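Long-range contacts in BRO1 protein (Saccharomyces cerevisiae, PDB 1ZB1), which sorts cargo proteins into intralumenal vesicles of the multivesicular body and recruits the deubiquitinase Doa4 to endosomes: residues W99-Y104 / S169-L174; K14-E19 / L126-V131; Y104-K109 / D234-Y239. All coordinates share one frame; numbering follows the deposited sequence.

Overall arrangement
All three contacts lie within the Bro1 domain of the protein, a mostly helical unit, and they meet around one buried carboxylate, that of Asp173. Interaction 1 holds it; interaction 2 sends in Lys16, whose NZ forms a salt bridge to Asp173 OD1 at 2.9 Å and probably a hydrogen bond of the same length to Tyr100 O; interaction 3 supplies Tyr239, whose OH is 2.6 Å from Asp173 OD2. The centre of interaction 1 lies about 9 Å from that of interaction 2 and about 12 Å from that of interaction 3, while the centres of interactions 2 and 3 are about 18 Å apart. Tyr104 belongs to both interactions 1 and 3.

Interaction 1 of 3, residues W99-Y104 / S169-L174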
loop_
_atom_site.group_PDB
_atom_site.type_symbol
_atom_site.label_atom_id
_atom_site.label_comp_id
_atom_site.label_asym_id
_atom_site.label_seq_id
_atom_site.Cartn_x
_atom_site.Cartn_y
_atom_site.Cartn_z
ATOM N N TRP A 99 5.265 -1.614 21.671
ATOM C CA TRP A 99 4.286 -1.455 20.589
ATOM C C TRP A 99 3.117 -2.436 20.604
ATOM O O TRP A 99 3.284 -3.622 20.901
ATOM C CB TRP A 99 4.975 -1.558 19.221
ATOM C CG TRP A 99 5.937 -0.440 18.948
ATOM C CD1 TRP A 99 7.223 -0.340 19.385
ATOM C CD2 TRP A 99 5.668 0.756 18.209
ATOM N NE1 TRP A 99 7.778 0.851 18.964
ATOM C CE2 TRP A 99 6.842 1.541 18.241
ATOM C CE3 TRP A 99 4.545 1.243 17.521
ATOM C CZ2 TRP A 99 6.929 2.788 17.610
ATOM C CZ3 TRP A 99 4.635 2.492 16.890
ATOM C CH2 TRP A 99 5.820 3.245 16.943
ATOM N N TYR A 100 1.939 -1.926 20.253
ATOM C CA TYR A 100 0.718 -2.723 20.184
ATOM C C TYR A 100 0.451 -3.172 18.747
ATOM O O TYR A 100 0.812 -2.482 17.792
ATOM C CB TYR A 100 -0.498 -1.900 20.642
ATOM C CG TYR A 100 -0.556 -1.566 22.117
ATOM C CD1 TYR A 100 0.210 -0.529 22.657
ATOM C CD2 TYR A 100 -1.408 -2.272 22.972
ATOM C CE1 TYR A 100 0.123 -0.200 24.017
ATOM C CE2 TYR A 100 -1.500 -1.955 24.327
ATOM C CZ TYR A 100 -0.739 -0.921 24.840
ATOM O OH TYR A 100 -0.854 -0.604 26.170
ATOM N N ASP A 101 -0.189 -4.323 18.588
ATOM C CA ASP A 101 -0.529 -4.800 17.254
ATOM C C ASP A 101 -1.651 -3.900 16.710
ATOM O O ASP A 101 -2.503 -3.440 17.476
ATOM C CB ASP A 101 -1.045 -6.241 17.301
ATOM C CG ASP A 101 0.062 -7.266 17.464
ATOM O OD1 ASP A 101 1.251 -6.895 17.393
ATOM O OD2 ASP A 101 -0.272 -8.451 17.650
ATOM N N ALA A 102 -1.653 -3.660 15.400
ATOM C CA ALA A 102 -2.696 -2.839 14.782
ATOM C C ALA A 102 -4.061 -3.456 15.083
ATOM O O ALA A 102 -4.218 -4.679 15.055
ATOM C CB ALA A 102 -2.478 -2.749 13.265
ATOM N N GLU A 103 -5.048 -2.613 15.369
ATOM C CA GLU A 103 -6.384 -3.099 15.702
ATOM C C GLU A 103 -7.377 -3.047 14.544
ATOM O O GLU A 103 -7.927 -1.992 14.240
ATOM C CB GLU A 103 -6.939 -2.309 16.890
ATOM C CG GLU A 103 -6.197 -2.573 18.185
ATOM C CD GLU A 103 -6.713 -1.756 19.356
ATOM O OE1 GLU A 103 -6.349 -2.086 20.503
ATOM O OE2 GLU A 103 -7.471 -0.786 19.135
ATOM N N TYR A 104 -7.605 -4.187 13.898
ATOM C CA TYR A 104 -8.554 -4.235 12.789
ATOM C C TYR A 104 -9.919 -4.687 13.295
ATOM O O TYR A 104 -10.820 -3.876 13.510
ATOM C CB TYR A 104 -8.086 -5.205 11.699
ATOM C CG TYR A 104 -6.760 -4.863 11.059
ATOM C CD1 TYR A 104 -5.593 -5.493 11.468
ATOM C CD2 TYR A 104 -6.677 -3.918 10.033
ATOM C CE1 TYR A 104 -4.373 -5.203 10.877
ATOM C CE2 TYR A 104 -5.454 -3.615 9.430
ATOM C CZ TYR A 104 -4.307 -4.265 9.861
ATOM O OH TYR A 104 -3.090 -3.996 9.281
ATOM N N SER A 169 10.070 -10.645 13.693
ATOM C CA SER A 169 9.365 -9.712 14.563
ATOM C C SER A 169 8.390 -10.422 15.486
ATOM O O SER A 169 7.780 -11.423 15.108
ATOM C CB SER A 169 8.587 -8.687 13.727
ATOM O OG SER A 169 7.837 -7.814 14.559
ATOM N N PRO A 170 8.234 -9.916 16.719
ATOM C CA PRO A 170 7.295 -10.547 17.652
ATOM C C PRO A 170 5.849 -10.182 17.282
ATOM O O PRO A 170 4.905 -10.830 17.730
ATOM C CB PRO A 170 7.707 -9.963 18.998
ATOM C CG PRO A 170 8.177 -8.572 18.626
ATOM C CD PRO A 170 9.002 -8.846 17.382
ATOM N N SER A 171 5.682 -9.145 16.460
ATOM C CA SER A 171 4.347 -8.698 16.053
ATOM C C SER A 171 3.849 -9.297 14.741
ATOM O O SER A 171 4.587 -9.366 13.752
ATOM C CB SER A 171 4.309 -7.167 15.921
ATOM O OG SER A 171 3.051 -6.758 15.401
ATOM N N VAL A 172 2.582 -9.697 14.734
ATOM C CA VAL A 172 1.958 -10.277 13.551
ATOM C C VAL A 172 1.964 -9.297 12.378
ATOM O O VAL A 172 2.026 -9.703 11.215
ATOM C CB VAL A 172 0.495 -10.716 13.851
ATOM C CG1 VAL A 172 -0.328 -9.536 14.345
ATOM C CG2 VAL A 172 -0.139 -11.312 12.602
ATOM N N ASP A 173 1.905 -8.003 12.690
ATOM C CA ASP A 173 1.904 -6.960 11.665
ATOM C C ASP A 173 3.179 -6.966 10.834
ATOM O O ASP A 173 3.162 -6.594 9.661
ATOM C CB ASP A 173 1.792 -5.570 12.306
ATOM C CG ASP A 173 0.481 -5.355 13.017
ATOM O OD1 ASP A 173 0.501 -4.801 14.144
ATOM O OD2 ASP A 173 -0.567 -5.728 12.450
ATOM N N LEU A 174 4.289 -7.364 11.449
ATOM C CA LEU A 174 5.563 -7.347 10.746
ATOM C C LEU A 174 6.020 -8.687 10.196
ATOM O O LEU A 174 7.183 -8.845 9.816
ATOM C CB LEU A 174 6.651 -6.738 11.643
ATOM C CG LEU A 174 6.603 -5.206 11.801
ATOM C CD1 LEU A 174 6.836 -4.522 10.443
ATOM C CD2 LEU A 174 5.257 -4.798 12.366
HETATM O O HOH W 1 1.228 -10.590 17.509
HETATM O O HOH W 2 -2.713 -6.811 13.753
#
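Asp173 reaches over to the chain leaving strand 97-100 and takes the backbone N-H of Ala102 on OD1, 2.7 Å from Ala102 N. The bond is nearly straight (168°) and uses the syn lone pair, on the side of OD2. Asp173 OD2 in turn lies 3.6 Å from Ala102 CB, so the carboxylate lies close against the extended backbone at 101-102. Its charge is buried but probably well compensated: Lys16 NZ forms a salt bridge to OD1, Tyr239 OH is hydrogen-bonded to OD2, and a water links OD2 to Ala102 O. Such surroundings would favour the ionised form.

Beside it, Ser171 OG donates to Asp101 OD1 over 2.7 Å, coming in 46° above the carboxylate plane. Ser171 OG sits opposite its own backbone N (chi1 174°), and from there it also accepts from Asp173 N, an ST turn; Ser169 OG does the same for Ser171 N. Two consecutive ST turns thus shape the connection between helices 146-165 and 176-198 of the Bro1 domain and lead into a short 3-10 segment at 172-173. Asp101 OD1 and Asp173 OD1 stand 3.9 Å apart, a like-charge approach that Lys16 probably eases.

Packing is looser around Val172, which is partly exposed. The Val172 side chain crosses that of Asp101 at about a right angle, its CG1 3.5 Å from Asp101 OD2. A water fills in here, donating to Asp101 OD2 at 2.6 Å and accepting from Val172 N at 3.2 Å.

Interaction 2 of 3, residues K14-E19 / L126-V131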
loop_
_atom_site.group_PDB
_atom_site.type_symbol
_atom_site.label_atom_id
_atom_site.label_comp_id
_atom_site.label_asym_id
_atom_site.label_seq_id
_atom_site.Cartn_x
_atom_site.Cartn_y
_atom_site.Cartn_z
ATOM N N LYS A 14 -4.538 0.348 9.320
ATOM C CA LYS A 14 -4.450 0.768 10.718
ATOM C C LYS A 14 -3.039 0.989 11.224
ATOM O O LYS A 14 -2.118 0.254 10.866
ATOM C CB LYS A 14 -5.140 -0.269 11.610
ATOM C CG LYS A 14 -6.620 -0.450 11.303
ATOM C CD LYS A 14 -7.381 0.835 11.572
ATOM C CE LYS A 14 -8.869 0.668 11.318
ATOM N NZ LYS A 14 -9.620 1.931 11.561
ATOM N N LEU A 15 -2.883 2.006 12.069
ATOM C CA LEU A 15 -1.591 2.337 12.671
ATOM C C LEU A 15 -1.350 1.449 13.889
ATOM O O LEU A 15 -2.296 0.893 14.462
ATOM C CB LEU A 15 -1.579 3.793 13.155
ATOM C CG LEU A 15 -1.640 4.935 12.147
ATOM C CD1 LEU A 15 -1.832 6.285 12.893
ATOM C CD2 LEU A 15 -0.344 4.940 11.334
ATOM N N LYS A 16 -0.086 1.310 14.277
ATOM C CA LYS A 16 0.250 0.549 15.476
ATOM C C LYS A 16 0.435 1.580 16.593
ATOM O O LYS A 16 1.132 2.574 16.406
ATOM C CB LYS A 16 1.555 -0.238 15.282
ATOM C CG LYS A 16 1.476 -1.354 14.221
ATOM C CD LYS A 16 2.858 -1.950 13.932
ATOM C CE LYS A 16 3.469 -2.612 15.164
ATOM N NZ LYS A 16 2.521 -3.590 15.792
ATOM N N ASP A 17 -0.200 1.363 17.741
ATOM C CA ASP A 17 -0.058 2.294 18.853
ATOM C C ASP A 17 1.210 1.948 19.636
ATOM O O ASP A 17 1.737 0.846 19.514
ATOM C CB ASP A 17 -1.271 2.228 19.792
ATOM C CG ASP A 17 -2.558 2.674 19.120
ATOM O OD1 ASP A 17 -2.489 3.507 18.193
ATOM O OD2 ASP A 17 -3.644 2.203 19.522
ATOM N N THR A 18 1.696 2.898 20.428
ATOM C CA THR A 18 2.895 2.689 21.236
ATOM C C THR A 18 2.742 3.398 22.571
ATOM O O THR A 18 1.966 4.346 22.697
ATOM C CB THR A 18 4.157 3.252 20.544
ATOM O OG1 THR A 18 5.314 2.958 21.337
ATOM C CG2 THR A 18 4.051 4.786 20.390
ATOM N N GLU A 19 3.481 2.947 23.573
ATOM C CA GLU A 19 3.414 3.591 24.874
ATOM C C GLU A 19 4.409 4.739 24.921
ATOM O O GLU A 19 5.453 4.694 24.270
ATOM C CB GLU A 19 3.722 2.588 25.993
ATOM C CG GLU A 19 2.633 1.540 26.153
ATOM C CD GLU A 19 2.755 0.741 27.430
ATOM O OE1 GLU A 19 1.804 -0.014 27.733
ATOM O OE2 GLU A 19 3.791 0.864 28.124
ATOM N N LEU A 126 8.515 2.310 10.718
ATOM C CA LEU A 126 8.391 2.252 9.256
ATOM C C LEU A 126 7.031 1.693 8.831
ATOM O O LEU A 126 6.486 2.065 7.786
ATOM C CB LEU A 126 9.537 1.424 8.653
ATOM C CG LEU A 126 9.507 1.187 7.135
ATOM C CD1 LEU A 126 9.326 2.507 6.382
ATOM C CD2 LEU A 126 10.808 0.512 6.722
ATOM N N PHE A 127 6.477 0.798 9.639
ATOM C CA PHE A 127 5.159 0.250 9.339
ATOM C C PHE A 127 4.157 1.419 9.348
ATOM O O PHE A 127 3.298 1.540 8.465
ATOM C CB PHE A 127 4.770 -0.789 10.400
ATOM C CG PHE A 127 3.432 -1.438 10.161
ATOM C CD1 PHE A 127 2.256 -0.822 10.576
ATOM C CD2 PHE A 127 3.351 -2.671 9.506
ATOM C CE1 PHE A 127 1.012 -1.413 10.348
ATOM C CE2 PHE A 127 2.113 -3.280 9.265
ATOM C CZ PHE A 127 0.937 -2.654 9.685
ATOM N N ASN A 128 4.268 2.282 10.352
ATOM C CA ASN A 128 3.366 3.428 10.444
ATOM C C ASN A 128 3.618 4.440 9.322
ATOM O O ASN A 128 2.684 5.062 8.821
ATOM C CB ASN A 128 3.478 4.082 11.834
ATOM C CG ASN A 128 2.696 3.309 12.899
ATOM O OD1 ASN A 128 1.922 2.408 12.571
ATOM N ND2 ASN A 128 2.883 3.662 14.168
ATOM N N ILE A 129 4.877 4.595 8.919
ATOM C CA ILE A 129 5.220 5.507 7.827
ATOM C C ILE A 129 4.486 5.043 6.558
ATOM O O ILE A 129 3.891 5.847 5.826
ATOM C CB ILE A 129 6.750 5.511 7.581
ATOM C CG1 ILE A 129 7.448 6.310 8.690
ATOM C CG2 ILE A 129 7.071 6.098 6.210
ATOM C CD1 ILE A 129 8.970 6.256 8.635
ATOM N N ALA A 130 4.523 3.737 6.307
ATOM C CA ALA A 130 3.845 3.165 5.139
ATOM C C ALA A 130 2.342 3.428 5.227
ATOM O O ALA A 130 1.703 3.833 4.244
ATOM C CB ALA A 130 4.116 1.652 5.063
ATOM N N VAL A 131 1.768 3.191 6.402
ATOM C CA VAL A 131 0.336 3.424 6.587
ATOM C C VAL A 131 0.007 4.904 6.376
ATOM O O VAL A 131 -0.984 5.244 5.727
ATOM C CB VAL A 131 -0.131 3.010 8.008
ATOM C CG1 VAL A 131 -1.565 3.478 8.248
ATOM C CG2 VAL A 131 -0.062 1.482 8.156
#
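Asn128, on helix 118-139, grips Lys16 by both of its backbone polar groups. Lys16 N donates to Asn128 OD1 over 2.9 Å along an almost straight line (173°). In return Asn128 ND2 donates to Lys16 O, 3.0 Å away and likewise close to linear at 168°. Both acceptors are met in their carbonyl planes on a lone pair, so the side-chain amide pairs with a single residue of the extended 14-19 segment much as a neighbouring strand would. Farther along, Asp17 and Glu19 form backbone hydrogen bonds with Tyr100 and Thr98 of strand 97-100, whose Trp99 packs on Asn128.

On one side of this pair, Leu15 folds its CD2 over the helix to lie 3.6 Å from Val131 CG1, while also brushing the Asn128 amide. On the other, the methylene chain of Lys16 crosses Phe127 at about a right angle, with CD 3.6 Å from Phe127 CD1. The chain bends at both chi3 and chi4, which carries NZ away from the helix to Tyr100 O, Asp173 OD1 and Ser171 OG. Lys14 O meets the Phe127 ring at its edge, 3.6 Å from CE1.

Since OD1 faces a donor and ND2 an acceptor, the amide of Asn128 is fixed in one orientation, and the paired Lys16 backbone groups are both satisfied by one side chain.

Interaction 3 of 3, residues Y104-K109 / D234-Y239; sequences YSSAQK and DDVAIY
Tyr239 sets out from its CA away from the 104-109 segment, but with CG opposite the backbone N (chi1 171°) its ring swings round to meet the other phenol. Tyr104 places CG opposite its carbonyl carbon (chi1 -61°) and sets out toward the 234-239 segment. The rings form a T-shaped pair, planes 76° apart and centroids separated by 5.1 Å, in which the edge of Tyr104 is directed at the face of Tyr239. Of the Tyr104 ring carbons, CE1 comes nearest, 3.6 Å from Tyr239 CZ. The two phenol oxygens, Tyr104 OH and Tyr239 OH, lie 2.7 Å apart, a probable hydrogen bond; Tyr239 OH also holds Asp173 OD2, so one hydroxyl serves two partners.

Nearer the surface, Ser106 carries the contact. Its CB rests 3.3 Å from Val236 O, and Ser106 OG lies 3.8 Å from Val236 CG1. Each loop also has bonds of its own: Ala237 N bonds to Asp234 O over 2.7 Å, and Lys109 NZ curls back to Ser105 O at 3.0 Å.

Residues 104-109 are part of the loop between the antiparallel strands 97-100 and 112-115, and here they abut the link between helices 208-230 and 242-269. Pro242, at the start of the latter helix, touches Ser106, while Asn178 and Leu182 of helix 176-198 pack on Tyr239.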
loop_
_atom_site.group_PDB
_atom_site.type_symbol
_atom_site.label_atom_id
_atom_site.label_comp_id
_atom_site.label_asym_id
_atom_site.label_seq_id
_atom_site.Cartn_x
_atom_site.Cartn_y
_atom_site.Cartn_z
ATOM N N TYR A 104 -7.605 -4.187 13.898
ATOM C CA TYR A 104 -8.554 -4.235 12.789
ATOM C C TYR A 104 -9.919 -4.687 13.295
ATOM O O TYR A 104 -10.820 -3.876 13.510
ATOM C CB TYR A 104 -8.086 -5.205 11.699
ATOM C CG TYR A 104 -6.760 -4.863 11.059
ATOM C CD1 TYR A 104 -5.593 -5.493 11.468
ATOM C CD2 TYR A 104 -6.677 -3.918 10.033
ATOM C CE1 TYR A 104 -4.373 -5.203 10.877
ATOM C CE2 TYR A 104 -5.454 -3.615 9.430
ATOM C CZ TYR A 104 -4.307 -4.265 9.861
ATOM O OH TYR A 104 -3.090 -3.996 9.281
ATOM N N SER A 105 -10.056 -5.995 13.472
ATOM C CA SER A 105 -11.291 -6.601 13.953
ATOM C C SER A 105 -10.955 -8.005 14.433
ATOM O O SER A 105 -11.160 -8.348 15.600
ATOM C CB SER A 105 -12.328 -6.685 12.827
ATOM O OG SER A 105 -12.758 -5.400 12.414
ATOM N N SER A 106 -10.421 -8.805 13.516
ATOM C CA SER A 106 -10.047 -10.181 13.808
ATOM C C SER A 106 -8.842 -10.250 14.744
ATOM O O SER A 106 -8.691 -11.211 15.499
ATOM C CB SER A 106 -9.739 -10.927 12.504
ATOM O OG SER A 106 -10.865 -10.936 11.641
ATOM N N ALA A 107 -7.991 -9.229 14.693
ATOM C CA ALA A 107 -6.803 -9.179 15.543
ATOM C C ALA A 107 -7.186 -8.949 17.010
ATOM O O ALA A 107 -8.361 -8.756 17.331
ATOM C CB ALA A 107 -5.866 -8.070 15.064
ATOM N N GLN A 108 -6.190 -8.973 17.893
ATOM C CA GLN A 108 -6.419 -8.766 19.325
ATOM C C GLN A 108 -7.044 -7.405 19.624
ATOM O O GLN A 108 -7.460 -6.684 18.714
ATOM C CB GLN A 108 -5.102 -8.902 20.097
ATOM C CG GLN A 108 -4.643 -10.336 20.312
ATOM C CD GLN A 108 -5.436 -11.048 21.397
ATOM O OE1 GLN A 108 -6.663 -11.133 21.333
ATOM N NE2 GLN A 108 -4.733 -11.565 22.402
ATOM N N LYS A 109 -7.106 -7.059 20.907
ATOM C CA LYS A 109 -7.683 -5.790 21.328
ATOM C C LYS A 109 -6.742 -5.056 22.278
ATOM O O LYS A 109 -7.142 -4.097 22.941
ATOM C CB LYS A 109 -9.029 -6.028 22.022
ATOM C CG LYS A 109 -10.022 -6.851 21.213
ATOM C CD LYS A 109 -10.406 -6.160 19.911
ATOM C CE LYS A 109 -11.370 -7.016 19.101
ATOM N NZ LYS A 109 -11.700 -6.398 17.786
ATOM N N ASP A 234 -10.674 -19.055 6.347
ATOM C CA ASP A 234 -11.317 -18.493 7.532
ATOM C C ASP A 234 -11.366 -16.970 7.461
ATOM O O ASP A 234 -10.354 -16.297 7.657
ATOM C CB ASP A 234 -10.565 -18.928 8.790
ATOM C CG ASP A 234 -10.497 -20.434 8.936
ATOM O OD1 ASP A 234 -11.562 -21.061 9.130
ATOM O OD2 ASP A 234 -9.382 -20.989 8.849
ATOM N N ASP A 235 -12.549 -16.434 7.182
ATOM C CA ASP A 235 -12.732 -14.990 7.079
ATOM C C ASP A 235 -12.240 -14.261 8.323
ATOM O O ASP A 235 -11.731 -13.144 8.237
ATOM C CB ASP A 235 -14.209 -14.668 6.841
ATOM C CG ASP A 235 -14.708 -15.187 5.506
ATOM O OD1 ASP A 235 -14.259 -14.668 4.462
ATOM O OD2 ASP A 235 -15.543 -16.117 5.500
ATOM N N VAL A 236 -12.385 -14.902 9.478
ATOM C CA VAL A 236 -11.960 -14.305 10.736
ATOM C C VAL A 236 -10.487 -14.599 11.031
ATOM O O VAL A 236 -9.957 -14.183 12.060
ATOM C CB VAL A 236 -12.829 -14.822 11.910
ATOM C CG1 VAL A 236 -12.535 -14.023 13.176
ATOM C CG2 VAL A 236 -14.303 -14.717 11.546
ATOM N N ALA A 237 -9.824 -15.308 10.120
ATOM C CA ALA A 237 -8.414 -15.645 10.303
ATOM C C ALA A 237 -7.486 -14.834 9.397
ATOM O O ALA A 237 -6.279 -14.762 9.642
ATOM C CB ALA A 237 -8.198 -17.138 10.074
ATOM N N ILE A 238 -8.043 -14.236 8.347
ATOM C CA ILE A 238 -7.243 -13.430 7.432
ATOM C C ILE A 238 -6.659 -12.260 8.222
ATOM O O ILE A 238 -7.291 -11.754 9.149
ATOM C CB ILE A 238 -8.096 -12.908 6.251
ATOM C CG1 ILE A 238 -8.612 -14.096 5.430
ATOM C CG2 ILE A 238 -7.269 -11.970 5.372
ATOM C CD1 ILE A 238 -9.378 -13.714 4.185
ATOM N N TYR A 239 -5.458 -11.834 7.848
ATOM C CA TYR A 239 -4.763 -10.753 8.543
ATOM C C TYR A 239 -5.466 -9.404 8.773
ATOM O O TYR A 239 -5.651 -8.990 9.921
ATOM C CB TYR A 239 -3.408 -10.500 7.870
ATOM C CG TYR A 239 -2.714 -9.264 8.391
ATOM C CD1 TYR A 239 -2.389 -9.138 9.742
ATOM C CD2 TYR A 239 -2.444 -8.191 7.546
ATOM C CE1 TYR A 239 -1.820 -7.964 10.240
ATOM C CE2 TYR A 239 -1.878 -7.018 8.031
ATOM C CZ TYR A 239 -1.572 -6.911 9.378
ATOM O OH TYR A 239 -1.051 -5.742 9.855
#